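Local coordinates for KLLA0C04147p (Kluyveromyces lactis, PDB 5H2D), which binds ergosterol in the pocket of its OSBP-related lipid-binding domain, part of a longer Osh1 protein, and probably transfers sterols between membranes, at residues Glu166-Asp170 with Lys181-Trp186; Asp221-Val226 with Met238-Arg244. All coordinates share one frame; numbering follows the deposited sequence.

Contact 1 of 2, residues Glu166-Asp170 with Lys181-Trp186; sequences ESFVD and KHLGLW. With ERG (ergosterol), chain B.
Val169 and His182 lie side by side on the buried face, an antiparallel non-hydrogen-bonded pair. Val169 CG2 sits 3.7 Å from His182 ND1. His182 CE1 packs 3.5 Å from ergosterol C5, the sterol at the ring's edge. His182 NE2 bonds to Asn208 and a water joins ND1 to Ser167 OG, so both ring nitrogens are engaged. The strands form the hairpin 161-173/178-190, part of the curved antiparallel wall of the sterol-binding fold. Asp170 N gives a nearly straight 2.8 Å bond to Lys181 O. Past Leu183 the regular bonding breaks off and a water fills in, accepting from Phe168 N and Gly184 N and donating to Glu166 O. Trp186 lays its indole against the Glu166 backbone, with CZ2 3.3 Å from Glu166 O. With an alanine at Trp186 a gap would probably open beside the Glu166 backbone, and Lys205, which also bonds to the sterol, would lose its cation-pi partner. The face of Phe168, Asp170, Lys181 and Leu183 is looser and meets solvent. Leu183 CD1 stands 4.1 Å from the centroid of the Phe168 ring, a CH-pi contact. Phe168 CG, anti to the backbone N (chi1 -175°), puts the ring there. Lys181 NZ makes a salt bridge with Asp179.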
ATOM      1  N   GLU A 166       2.126   9.023  -3.030  1.00 10.07           N
ATOM      2  CA  GLU A 166       3.457   9.131  -2.457  1.00 12.00           C
ATOM      3  C   GLU A 166       3.457   8.474  -1.087  1.00 12.98           C
ATOM      4  O   GLU A 166       2.644   8.829  -0.231  1.00 10.76           O
ATOM      5  CB  GLU A 166       3.869  10.601  -2.323  1.00 10.62           C
ATOM      6  CG  GLU A 166       5.232  10.824  -1.684  1.00 14.39           C
ATOM      7  CD  GLU A 166       5.534  12.302  -1.461  1.00 17.68           C
ATOM      8  OE1 GLU A 166       6.542  12.798  -1.996  1.00 18.64           O
ATOM      9  OE2 GLU A 166       4.758  12.971  -0.752  1.00 20.87           O
ATOM     10  N   SER A 167       4.368   7.527  -0.873  1.00  9.61           N
ATOM     11  CA  SER A 167       4.580   6.943   0.442  1.00  9.53           C
ATOM     12  C   SER A 167       5.740   7.665   1.118  1.00 10.38           C
ATOM     13  O   SER A 167       6.898   7.526   0.710  1.00 10.79           O
ATOM     14  CB  SER A 167       4.866   5.453   0.338  1.00 10.56           C
ATOM     15  OG  SER A 167       5.064   4.928   1.633  1.00 10.94           O
ATOM     16  N   PHE A 168       5.423   8.455   2.142  1.00 11.06           N
ATOM     17  CA  PHE A 168       6.389   9.259   2.877  1.00 12.08           C
ATOM     18  C   PHE A 168       6.077   8.969   4.342  1.00 11.80           C
ATOM     19  O   PHE A 168       5.199   9.608   4.926  1.00 13.71           O
ATOM     20  CB  PHE A 168       6.219  10.734   2.504  1.00 13.29           C
ATOM     21  CG  PHE A 168       7.245  11.662   3.106  1.00 15.26           C
ATOM     22  CD1 PHE A 168       8.089  11.247   4.124  1.00 17.94           C
ATOM     23  CD2 PHE A 168       7.339  12.967   2.655  1.00 21.11           C
ATOM     24  CE1 PHE A 168       9.015  12.127   4.678  1.00 19.30           C
ATOM     25  CE2 PHE A 168       8.266  13.842   3.195  1.00 20.80           C
ATOM     26  CZ  PHE A 168       9.097  13.422   4.210  1.00 19.82           C
ATOM     27  N   VAL A 169       6.746   7.964   4.905  1.00 11.76           N
ATOM     28  CA  VAL A 169       6.476   7.514   6.266  1.00 13.17           C
ATOM     29  C   VAL A 169       7.451   8.208   7.202  1.00 15.14           C
ATOM     30  O   VAL A 169       8.673   8.044   7.073  1.00 15.86           O
ATOM     31  CB  VAL A 169       6.584   5.987   6.385  1.00 12.93           C
ATOM     32  CG1 VAL A 169       6.296   5.551   7.812  1.00 16.73           C
ATOM     33  CG2 VAL A 169       5.619   5.299   5.409  1.00 12.54           C
ATOM     34  N   ASP A 170       6.910   8.975   8.149  1.00 11.57           N
ATOM     35  CA  ASP A 170       7.679   9.709   9.150  1.00 15.61           C
ATOM     36  C   ASP A 170       7.455   9.014  10.487  1.00 14.41           C
ATOM     37  O   ASP A 170       6.323   8.981  10.978  1.00 16.91           O
ATOM     38  CB  ASP A 170       7.208  11.161   9.182  1.00 16.81           C
ATOM     39  CG  ASP A 170       8.246  12.111   9.736  1.00 23.28           C
ATOM     40  OD1 ASP A 170       9.460  11.840   9.595  1.00 25.18           O
ATOM     41  OD2 ASP A 170       7.824  13.146  10.285  1.00 27.52           O
ATOM     42  N   LYS A 181       3.542   8.247  10.744  1.00 12.30           N
ATOM     43  CA  LYS A 181       2.650   9.143  10.023  1.00 13.65           C
ATOM     44  C   LYS A 181       2.933   9.034   8.533  1.00 11.57           C
ATOM     45  O   LYS A 181       4.092   8.888   8.121  1.00 13.74           O
ATOM     46  CB  LYS A 181       2.806  10.592  10.507  1.00 15.79           C
ATOM     47  CG  LYS A 181       2.448  10.751  11.983  1.00 20.73           C
ATOM     48  CD  LYS A 181       2.362  12.207  12.407  1.00 29.32           C
ATOM     49  CE  LYS A 181       1.435  12.378  13.610  1.00 32.31           C
ATOM     50  NZ  LYS A 181       1.887  11.626  14.816  1.00 33.17           N
ATOM     51  N   HIS A 182       1.871   9.083   7.741  1.00 11.49           N
ATOM     52  CA  HIS A 182       1.929   8.903   6.290  1.00 12.14           C
ATOM     53  C   HIS A 182       1.594  10.244   5.656  1.00 10.74           C
ATOM     54  O   HIS A 182       0.429  10.657   5.628  1.00 12.66           O
ATOM     55  CB  HIS A 182       0.971   7.790   5.876  1.00 10.46           C
ATOM     56  CG  HIS A 182       1.317   6.484   6.513  1.00 12.23           C
ATOM     57  ND1 HIS A 182       1.913   5.453   5.823  1.00 11.42           N
ATOM     58  CD2 HIS A 182       1.233   6.075   7.804  1.00 11.82           C
ATOM     59  CE1 HIS A 182       2.161   4.454   6.656  1.00 11.53           C
ATOM     60  NE2 HIS A 182       1.764   4.810   7.865  1.00 11.19           N
ATOM     61  N   LEU A 183       2.624  10.925   5.163  1.00 12.21           N
ATOM     62  CA  LEU A 183       2.504  12.331   4.803  1.00 14.03           C
ATOM     63  C   LEU A 183       2.059  12.565   3.364  1.00 16.72           C
ATOM     64  O   LEU A 183       1.674  13.691   3.027  1.00 16.60           O
ATOM     65  CB  LEU A 183       3.844  13.036   5.047  1.00 13.45           C
ATOM     66  CG  LEU A 183       4.387  12.939   6.479  1.00 17.35           C
ATOM     67  CD1 LEU A 183       5.677  13.740   6.646  1.00 21.97           C
ATOM     68  CD2 LEU A 183       3.338  13.393   7.482  1.00 19.11           C
ATOM     69  N   GLY A 184       2.108  11.549   2.501  1.00 12.61           N
ATOM     70  CA  GLY A 184       1.800  11.755   1.105  1.00 12.45           C
ATOM     71  C   GLY A 184       0.303  11.698   0.794  1.00 11.84           C
ATOM     72  O   GLY A 184      -0.496  11.082   1.494  1.00 14.33           O
ATOM     73  N   LEU A 185      -0.078  12.346  -0.308  1.00 11.35           N
ATOM     74  CA  LEU A 185      -1.451  12.319  -0.785  1.00 13.85           C
ATOM     75  C   LEU A 185      -1.661  11.155  -1.750  1.00 11.33           C
ATOM     76  O   LEU A 185      -0.785  10.834  -2.562  1.00 12.53           O
ATOM     77  CB  LEU A 185      -1.796  13.639  -1.476  1.00 14.56           C
ATOM     78  CG  LEU A 185      -3.249  13.924  -1.838  1.00 16.02           C
ATOM     79  CD1 LEU A 185      -4.126  13.942  -0.591  1.00 17.72           C
ATOM     80  CD2 LEU A 185      -3.331  15.253  -2.585  1.00 19.14           C
ATOM     81  N   TRP A 186      -2.824  10.525  -1.650  1.00 11.21           N
ATOM     82  CA  TRP A 186      -3.193   9.393  -2.492  1.00 12.29           C
ATOM     83  C   TRP A 186      -4.335   9.773  -3.431  1.00 14.69           C
ATOM     84  O   TRP A 186      -5.254  10.504  -3.047  1.00 15.75           O
ATOM     85  CB  TRP A 186      -3.563   8.195  -1.612  1.00 13.02           C
ATOM     86  CG  TRP A 186      -2.331   7.782  -0.882  1.00 11.11           C
ATOM     87  CD1 TRP A 186      -1.897   8.256   0.320  1.00 12.37           C
ATOM     88  CD2 TRP A 186      -1.310   6.901  -1.363  1.00 12.55           C
ATOM     89  NE1 TRP A 186      -0.692   7.690   0.640  1.00 12.87           N
ATOM     90  CE2 TRP A 186      -0.308   6.855  -0.380  1.00 10.19           C
ATOM     91  CE3 TRP A 186      -1.168   6.116  -2.512  1.00 13.29           C
ATOM     92  CZ2 TRP A 186       0.832   6.068  -0.516  1.00 11.44           C
ATOM     93  CZ3 TRP A 186      -0.029   5.338  -2.649  1.00 12.70           C
ATOM     94  CH2 TRP A 186       0.949   5.310  -1.650  1.00 11.03           C
TER
HETATM   95  C1  ERG B1301       0.635   0.825   6.682  1.00  9.20           C
HETATM   96  C2  ERG B1301      -0.131   0.777   5.362  1.00  9.76           C
HETATM   97  C3  ERG B1301       0.528   1.753   4.423  1.00 10.84           C
HETATM   98  C4  ERG B1301       1.992   1.370   4.199  1.00 11.30           C
HETATM   99  C5  ERG B1301       2.708   1.196   5.431  1.00 10.61           C
HETATM  100  C6  ERG B1301       4.060   1.507   5.469  1.00 10.14           C
HETATM  101  C7  ERG B1301       4.856   1.304   6.609  1.00 11.51           C
HETATM  102  C8  ERG B1301       4.309   0.758   7.774  1.00  9.91           C
HETATM  103  C9  ERG B1301       2.891   0.631   7.850  1.00 10.00           C
HETATM  104  C10 ERG B1301       2.122   0.485   6.511  1.00 10.36           C
HETATM  105  C11 ERG B1301       2.389  -0.409   8.940  1.00 11.85           C
HETATM  106  C12 ERG B1301       3.226  -0.389  10.223  1.00 11.14           C
HETATM  107  C13 ERG B1301       4.707  -0.580   9.833  1.00 10.89           C
HETATM  108  C14 ERG B1301       5.071   0.671   9.003  1.00  9.71           C
HETATM  109  C15 ERG B1301       6.576   0.544   8.892  1.00 11.42           C
HETATM  110  C16 ERG B1301       7.013  -0.013  10.277  1.00 10.00           C
HETATM  111  C17 ERG B1301       5.685  -0.377  10.995  1.00 10.55           C
HETATM  112  C18 ERG B1301       4.968  -1.916   9.102  1.00 10.93           C
HETATM  113  C19 ERG B1301       2.264  -0.997   6.067  1.00 10.28           C
HETATM  114  C20 ERG B1301       5.937  -1.558  11.960  1.00 11.72           C
HETATM  115  C21 ERG B1301       4.688  -2.067  12.670  1.00 13.03           C
HETATM  116  C22 ERG B1301       6.922  -1.042  13.001  1.00 12.25           C
HETATM  117  C23 ERG B1301       8.308  -1.601  13.076  1.00 13.49           C
HETATM  118  C24 ERG B1301       9.290  -1.044  14.106  1.00 12.13           C
HETATM  119  C25 ERG B1301      10.067  -2.217  14.719  1.00 13.74           C
HETATM  120  C26 ERG B1301       9.069  -3.142  15.424  1.00 15.98           C
HETATM  121  C27 ERG B1301      11.095  -1.756  15.766  1.00 16.98           C
HETATM  122  C28 ERG B1301      10.209  -0.094  13.363  1.00 11.57           C
HETATM  123  O1  ERG B1301      -0.190   1.795   3.138  1.00 12.53           O
HETATM  124  O   HOH W   1       2.393   8.604   2.470  1.00 11.09           O
HETATM  125  O   HOH W   2       2.148  13.780  -1.798  1.00 18.01           O
HETATM  126  O   HOH W   3       2.249   5.418   2.776  1.00  1.84           O

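Contact 2 of 2, residues Asp221-Val226 with Met238-Arg244; sequences DNYGDV and MIHFKAR. With SO4 (sulfate ion), chain C.
Asp225 and His240 face each other as a non-hydrogen-bonded pair of the antiparallel hairpin 219-230/236-241, part of the sterol-binding domain. His240 ND1 donates to Asp225 OD1 over 2.9 Å. The carboxylate and imidazole planes are almost perpendicular, 83° apart, and the N-H reaches the oxygen from above the carboxylate plane. Asp225 CG is anti to its carbonyl carbon (chi1 -64°), and this turn brings OD1 to the imidazole. His240 NE2 bonds to Glu257, so both ring nitrogens are engaged and the ring is fixed in rotation. A water donates to both Asp225 OD1 and Phe241 O.

On the other face Val226, Ile239 and Phe241 form an apolar patch. Val226 CB meets Ile239 CB at 4.0 Å, and Val226 CG2 reaches Phe241 CE1 at 4.1 Å. The Phe241 ring turns its edge to Gly224 O, which also accepts the Phe241 backbone N-H. Helix 95-108 packs on Ile239 and Phe241 from this side.

The chain turns a corner at Gly224, where a side chain would jam against the preceding carbonyl. Just before it, Tyr223 has CG between its backbone N and carbonyl carbon (chi1 72°), which brings the hydroxyl to its bond with Asp179. Tyr223 CB touches Ala243 CB at 3.6 Å. The Asn222 side chain, bonded to Asn208 and Thr113, lies about 5 Å from ergosterol. Asp221 OD2 is shared by Gln209 NE2 and the Arg244 backbone N-H, the latter at 3.0 Å from above the carboxylate plane. The Arg244 chain is bent at chi2 and chi3, and its guanidinium meets a sulfate ion, probably from the crystallisation liquor, instead of the Asp221 carboxylate. Arg244 NH1 and NH2 both donate to sulfate O2, each at 3.2 Å.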
ATOM      1  N   ASP A 221      -1.387  -0.794  15.991  1.00 14.31           N
ATOM      2  CA  ASP A 221      -2.642  -0.061  16.046  1.00 15.87           C
ATOM      3  C   ASP A 221      -2.659   0.962  14.922  1.00 16.70           C
ATOM      4  O   ASP A 221      -1.642   1.594  14.625  1.00 20.56           O
ATOM      5  CB  ASP A 221      -2.809   0.644  17.400  1.00 17.89           C
ATOM      6  CG  ASP A 221      -4.074   1.469  17.482  1.00 25.23           C
ATOM      7  OD1 ASP A 221      -5.111   1.016  16.957  1.00 27.81           O
ATOM      8  OD2 ASP A 221      -4.019   2.568  18.077  1.00 29.35           O
ATOM      9  N   ASN A 222      -3.807   1.118  14.294  1.00 14.86           N
ATOM     10  CA  ASN A 222      -4.009   2.161  13.304  1.00 14.63           C
ATOM     11  C   ASN A 222      -5.050   3.131  13.842  1.00 15.56           C
ATOM     12  O   ASN A 222      -6.046   2.715  14.434  1.00 17.68           O
ATOM     13  CB  ASN A 222      -4.431   1.544  11.968  1.00 15.03           C
ATOM     14  CG  ASN A 222      -3.393   0.582  11.442  1.00 14.21           C
ATOM     15  OD1 ASN A 222      -2.322   1.002  11.008  1.00 14.68           O
ATOM     16  ND2 ASN A 222      -3.682  -0.719  11.508  1.00 13.53           N
ATOM     17  N   TYR A 223      -4.794   4.426  13.690  1.00 15.82           N
ATOM     18  CA  TYR A 223      -5.631   5.410  14.360  1.00 18.60           C
ATOM     19  C   TYR A 223      -5.641   6.706  13.566  1.00 16.90           C
ATOM     20  O   TYR A 223      -4.746   6.972  12.764  1.00 15.29           O
ATOM     21  CB  TYR A 223      -5.137   5.671  15.790  1.00 17.69           C
ATOM     22  CG  TYR A 223      -3.842   6.455  15.853  1.00 17.27           C
ATOM     23  CD1 TYR A 223      -2.606   5.821  15.758  1.00 16.92           C
ATOM     24  CD2 TYR A 223      -3.858   7.837  15.999  1.00 16.04           C
ATOM     25  CE1 TYR A 223      -1.419   6.544  15.818  1.00 15.64           C
ATOM     26  CE2 TYR A 223      -2.688   8.570  16.055  1.00 17.26           C
ATOM     27  CZ  TYR A 223      -1.472   7.922  15.968  1.00 17.90           C
ATOM     28  OH  TYR A 223      -0.311   8.663  16.022  1.00 22.47           O
ATOM     29  N   GLY A 224      -6.652   7.524  13.830  1.00 21.03           N
ATOM     30  CA  GLY A 224      -6.743   8.851  13.260  1.00 22.04           C
ATOM     31  C   GLY A 224      -7.927   8.997  12.323  1.00 18.08           C
ATOM     32  O   GLY A 224      -8.652   8.052  12.020  1.00 20.43           O
ATOM     33  N   ASP A 225      -8.119  10.232  11.883  1.00 21.43           N
ATOM     34  CA  ASP A 225      -9.206  10.563  10.982  1.00 17.45           C
ATOM     35  C   ASP A 225      -8.704  10.643   9.547  1.00 20.76           C
ATOM     36  O   ASP A 225      -7.586  11.099   9.289  1.00 23.15           O
ATOM     37  CB  ASP A 225      -9.865  11.884  11.380  1.00 22.43           C
ATOM     38  CG  ASP A 225     -10.531  11.812  12.740  1.00 26.48           C
ATOM     39  OD1 ASP A 225     -11.303  10.860  12.979  1.00 25.22           O
ATOM     40  OD2 ASP A 225     -10.279  12.705  13.575  1.00 36.62           O
ATOM     41  N   VAL A 226      -9.544  10.195   8.620  1.00 16.36           N
ATOM     42  CA  VAL A 226      -9.265  10.228   7.194  1.00 16.57           C
ATOM     43  C   VAL A 226     -10.432  10.921   6.507  1.00 17.35           C
ATOM     44  O   VAL A 226     -11.592  10.667   6.844  1.00 18.13           O
ATOM     45  CB  VAL A 226      -9.079   8.805   6.624  1.00 17.63           C
ATOM     46  CG1 VAL A 226      -9.001   8.850   5.098  1.00 16.75           C
ATOM     47  CG2 VAL A 226      -7.843   8.151   7.236  1.00 18.87           C
ATOM     48  N   MET A 238     -15.945  10.956   5.843  1.00 17.39           N
ATOM     49  CA  MET A 238     -15.133  11.033   7.049  1.00 18.81           C
ATOM     50  C   MET A 238     -14.979   9.634   7.625  1.00 18.09           C
ATOM     51  O   MET A 238     -15.979   8.930   7.817  1.00 18.88           O
ATOM     52  CB  MET A 238     -15.774  11.956   8.093  1.00 23.91           C
ATOM     53  CG  MET A 238     -16.173  13.327   7.583  1.00 29.65           C
ATOM     54  SD  MET A 238     -14.778  14.299   7.003  1.00 35.73           S
ATOM     55  CE  MET A 238     -13.620  14.125   8.354  1.00 28.45           C
ATOM     56  N   ILE A 239     -13.730   9.223   7.880  1.00 17.30           N
ATOM     57  CA  ILE A 239     -13.417   7.923   8.460  1.00 17.57           C
ATOM     58  C   ILE A 239     -12.687   8.116   9.778  1.00 17.23           C
ATOM     59  O   ILE A 239     -11.771   8.939   9.877  1.00 18.48           O
ATOM     60  CB  ILE A 239     -12.556   7.067   7.514  1.00 16.63           C
ATOM     61  CG1 ILE A 239     -13.169   7.068   6.111  1.00 17.56           C
ATOM     62  CG2 ILE A 239     -12.370   5.656   8.108  1.00 19.55           C
ATOM     63  CD1 ILE A 239     -12.405   6.201   5.115  1.00 17.61           C
ATOM     64  N   HIS A 240     -13.054   7.323  10.777  1.00 17.89           N
ATOM     65  CA  HIS A 240     -12.466   7.455  12.106  1.00 19.96           C
ATOM     66  C   HIS A 240     -11.907   6.106  12.535  1.00 19.06           C
ATOM     67  O   HIS A 240     -12.672   5.184  12.827  1.00 20.11           O
ATOM     68  CB  HIS A 240     -13.506   7.976  13.102  1.00 21.39           C
ATOM     69  CG  HIS A 240     -14.427   8.997  12.509  1.00 23.26           C
ATOM     70  ND1 HIS A 240     -14.118  10.340  12.463  1.00 26.93           N
ATOM     71  CD2 HIS A 240     -15.628   8.867  11.896  1.00 25.19           C
ATOM     72  CE1 HIS A 240     -15.098  10.996  11.868  1.00 23.84           C
ATOM     73  NE2 HIS A 240     -16.025  10.126  11.510  1.00 25.48           N
ATOM     74  N   PHE A 241     -10.572   5.988  12.531  1.00 18.59           N
ATOM     75  CA  PHE A 241      -9.872   4.854  13.131  1.00 18.60           C
ATOM     76  C   PHE A 241      -9.652   5.171  14.602  1.00 20.02           C
ATOM     77  O   PHE A 241      -8.899   6.094  14.938  1.00 20.06           O
ATOM     78  CB  PHE A 241      -8.525   4.600  12.456  1.00 18.12           C
ATOM     79  CG  PHE A 241      -8.619   4.060  11.054  1.00 14.86           C
ATOM     80  CD1 PHE A 241      -8.809   4.913   9.978  1.00 15.94           C
ATOM     81  CD2 PHE A 241      -8.437   2.708  10.812  1.00 17.14           C
ATOM     82  CE1 PHE A 241      -8.876   4.426   8.679  1.00 18.72           C
ATOM     83  CE2 PHE A 241      -8.490   2.204   9.517  1.00 16.40           C
ATOM     84  CZ  PHE A 241      -8.707   3.068   8.447  1.00 18.69           C
ATOM     85  N   LYS A 242     -10.287   4.402  15.477  1.00 22.64           N
ATOM     86  CA  LYS A 242     -10.156   4.655  16.902  1.00 25.55           C
ATOM     87  C   LYS A 242      -8.781   4.216  17.393  1.00 30.50           C
ATOM     88  O   LYS A 242      -8.279   3.154  17.016  1.00 33.90           O
ATOM     89  CB  LYS A 242     -11.269   3.929  17.660  1.00 29.89           C
ATOM     90  CG  LYS A 242     -11.139   3.963  19.176  1.00 33.88           C
ATOM     91  CD  LYS A 242     -12.453   4.335  19.844  1.00 37.55           C
ATOM     92  CE  LYS A 242     -12.457   5.807  20.243  1.00 40.48           C
ATOM     93  NZ  LYS A 242     -13.683   6.202  20.993  1.00 39.83           N
ATOM     94  N   ALA A 243      -8.156   5.062  18.209  1.00 29.61           N
ATOM     95  CA  ALA A 243      -6.863   4.743  18.798  1.00 32.38           C
ATOM     96  C   ALA A 243      -7.038   3.839  20.011  1.00 36.36           C
ATOM     97  O   ALA A 243      -8.055   3.891  20.707  1.00 37.12           O
ATOM     98  CB  ALA A 243      -6.127   6.021  19.205  1.00 31.80           C
ATOM     99  N   ARG A 244      -6.034   3.001  20.264  1.00 37.67           N
ATOM    100  CA  ARG A 244      -6.100   2.118  21.420  1.00 36.77           C
ATOM    101  C   ARG A 244      -6.100   2.940  22.702  1.00 33.12           C
ATOM    102  O   ARG A 244      -5.308   3.874  22.862  1.00 33.67           O
ATOM    103  CB  ARG A 244      -4.927   1.134  21.432  1.00 38.62           C
ATOM    104  CG  ARG A 244      -5.136  -0.039  22.385  1.00 35.89           C
ATOM    105  CD  ARG A 244      -3.845  -0.458  23.066  1.00 38.91           C
ATOM    106  NE  ARG A 244      -3.191   0.663  23.738  1.00 38.42           N
ATOM    107  CZ  ARG A 244      -2.128   0.542  24.528  1.00 38.04           C
ATOM    108  NH1 ARG A 244      -1.592   1.614  25.093  1.00 42.00           N
ATOM    109  NH2 ARG A 244      -1.600  -0.655  24.754  1.00 38.42           N
TER
HETATM  110  S   SO4 C1302       2.277   0.341  26.914  1.00 33.04           S
HETATM  111  O1  SO4 C1302       2.973  -0.938  26.901  1.00 25.12           O
HETATM  112  O2  SO4 C1302       1.145   0.302  25.974  1.00 30.67           O
HETATM  113  O3  SO4 C1302       1.790   0.606  28.269  1.00 36.79           O
HETATM  114  O4  SO4 C1302       3.215   1.403  26.561  1.00 31.95           O
HETATM  115  O   HOH W   4     -10.640   8.818  15.136  1.00 34.48           O

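Following the chain from the N terminus, 166-170 on strand 161-173 comes first. The strand runs on to 173, turns, and contact 1 closes the loop when 181-186 arrives on strand 178-190. Strands 199-203 and 207-211 follow. They pair with strand 178-190 on one side and strand 219-230 on the other. Contact 2 then opens at 221-226 and closes at 238-244. The two loops are in series and neither nest nor cross. The centres of the two contacts lie about 16 Å apart, yet the contacts touch where Lys181 NZ packs 3.9 Å from Tyr223 OH. Asp179 takes a bond from each of these groups. Asn208 likewise links His182 of contact 1 to Asn222 of contact 2 near the sterol.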